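Local coordinates for protein SecB-like chaperone Rv1957 (Mycobacterium tuberculosis, PDB 5MTW) that acts as a SecB-like chaperone of a toxin-antitoxin-chaperone system, prevents aggregation of the antitoxin HigA1 and is required for neutralisation of the toxin HigB1, at residues A20-A23 with A24-I28. Numbering follows the deposited sequence.
Sequences ARLA and ARAQI
A bend at chi3 (-144°) in Arg-25 folds its guanidinium back over the preceding turn, where NH1 meets the backbone oxygen of Arg-21; the side chain of Arg-21 itself, with CG anti to the backbone N (chi1 -176°), runs out extended from CG to NE. The bond from Arg-25 NH1 to Arg-21 O is weak, 3.1 Å long and well off straight, and the oxygen lies at the edge of the guanidinium, in its plane. Arg-21 CG stands 4.0 Å from Arg-25 NH1. The two arginine chains pass each other at a slant with their guanidinium planes 23° apart, and Arg-21 NE stays 4.9 Å from Arg-25 NH1. Both charges have acidic partners, Arg-21 forming a salt bridge with Glu-127 and Arg-25 with Glu-120, which probably offsets the like charges.

This is the last turn of helix 20-25, which runs directly into strand 26-40, a case of how regular hydrogen bonding gives way where a helix passes into a beta strand. Ala-24 N divides its bonding between carbonyls four and three residues back, 3.2 Å from Ala-20 O and 3.3 Å from Arg-21 O, both bonds weak. Arg-25 N also bonds three residues back, to Leu-22 O at 3.2 Å. Ala-26 opens the strand, an outermost one of the chain's four-stranded antiparallel sheet, and its CB points back at the helix, 3.1 Å from Leu-22 O. Beside it, Leu-22 CD1 approaches Ala-26 CB at 4.3 Å, an apolar contact. Tyr-131 of helix 125-154 packs against both residues, while Leu-22 also reaches Tyr-114 of strand 99-114.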
loop_
_atom_site.group_PDB
_atom_site.type_symbol
_atom_site.label_atom_id
_atom_site.label_comp_id
_atom_site.label_asym_id
_atom_site.label_seq_id
_atom_site.Cartn_x
_atom_site.Cartn_y
_atom_site.Cartn_z
ATOM N N ALA A 20 -31.314 1.361 9.860
ATOM C CA ALA A 20 -30.952 1.986 11.177
ATOM C C ALA A 20 -30.877 0.976 12.311
ATOM O O ALA A 20 -29.982 1.028 13.182
ATOM C CB ALA A 20 -31.945 3.070 11.556
ATOM N N ARG A 21 -31.804 0.027 12.287
ATOM C CA ARG A 21 -31.849 -0.990 13.319
ATOM C C ARG A 21 -30.563 -1.881 13.329
ATOM O O ARG A 21 -29.934 -2.123 14.388
ATOM C CB ARG A 21 -33.117 -1.836 13.131
ATOM C CG ARG A 21 -33.320 -2.877 14.235
ATOM C CD ARG A 21 -34.385 -3.938 13.927
ATOM N NE ARG A 21 -34.100 -5.110 14.760
ATOM C CZ ARG A 21 -33.751 -6.323 14.327
ATOM N NH1 ARG A 21 -33.696 -6.642 13.033
ATOM N NH2 ARG A 21 -33.472 -7.251 15.233
ATOM N N LEU A 22 -30.189 -2.373 12.147
ATOM C CA LEU A 22 -28.956 -3.122 12.001
ATOM C C LEU A 22 -27.695 -2.249 12.217
ATOM O O LEU A 22 -26.708 -2.723 12.784
ATOM C CB LEU A 22 -28.935 -3.811 10.651
ATOM C CG LEU A 22 -27.791 -4.740 10.353
ATOM C CD1 LEU A 22 -27.729 -5.901 11.310
ATOM C CD2 LEU A 22 -27.987 -5.207 8.932
ATOM N N ALA A 23 -27.759 -0.972 11.850
ATOM C CA ALA A 23 -26.682 -0.049 12.134
ATOM C C ALA A 23 -26.379 0.154 13.619
ATOM O O ALA A 23 -25.265 0.530 13.926
ATOM C CB ALA A 23 -26.937 1.288 11.467
ATOM N N ALA A 24 -27.323 -0.079 14.536
ATOM C CA ALA A 24 -27.043 0.138 15.987
ATOM C C ALA A 24 -26.466 -1.108 16.618
ATOM O O ALA A 24 -25.927 -1.039 17.718
ATOM C CB ALA A 24 -28.300 0.553 16.745
ATOM N N ARG A 25 -26.611 -2.247 15.930
ATOM C CA ARG A 25 -26.228 -3.530 16.447
ATOM C C ARG A 25 -25.079 -4.242 15.727
ATOM O O ARG A 25 -24.610 -5.257 16.218
ATOM C CB ARG A 25 -27.472 -4.441 16.542
ATOM C CG ARG A 25 -28.151 -4.304 17.930
ATOM C CD ARG A 25 -29.586 -4.822 18.002
ATOM N NE ARG A 25 -30.412 -3.984 18.887
ATOM C CZ ARG A 25 -30.996 -2.838 18.532
ATOM N NH1 ARG A 25 -30.882 -2.352 17.299
ATOM N NH2 ARG A 25 -31.710 -2.172 19.417
ATOM N N ALA A 26 -24.619 -3.675 14.608
ATOM C CA ALA A 26 -23.586 -4.279 13.764
ATOM C C ALA A 26 -22.212 -3.691 14.032
ATOM O O ALA A 26 -22.059 -2.472 14.183
ATOM C CB ALA A 26 -23.944 -4.138 12.291
ATOM N N GLN A 27 -21.210 -4.565 14.079
ATOM C CA GLN A 27 -19.836 -4.145 14.289
ATOM C C GLN A 27 -18.940 -4.652 13.124
ATOM O O GLN A 27 -19.066 -5.796 12.668
ATOM C CB GLN A 27 -19.351 -4.588 15.656
ATOM C CG GLN A 27 -17.986 -4.007 16.043
ATOM C CD GLN A 27 -17.922 -2.501 15.907
ATOM O OE1 GLN A 27 -17.591 -1.948 14.856
ATOM N NE2 GLN A 27 -18.304 -1.823 16.971
ATOM N N ILE A 28 -18.114 -3.763 12.582
ATOM C CA ILE A 28 -17.118 -4.168 11.536
ATOM C C ILE A 28 -15.965 -4.984 12.163
ATOM O O ILE A 28 -15.511 -4.654 13.255
ATOM C CB ILE A 28 -16.575 -2.958 10.734
ATOM C CG1 ILE A 28 -15.849 -3.425 9.444
ATOM C CG2 ILE A 28 -15.687 -2.107 11.609
ATOM C CD1 ILE A 28 -15.770 -2.323 8.394
#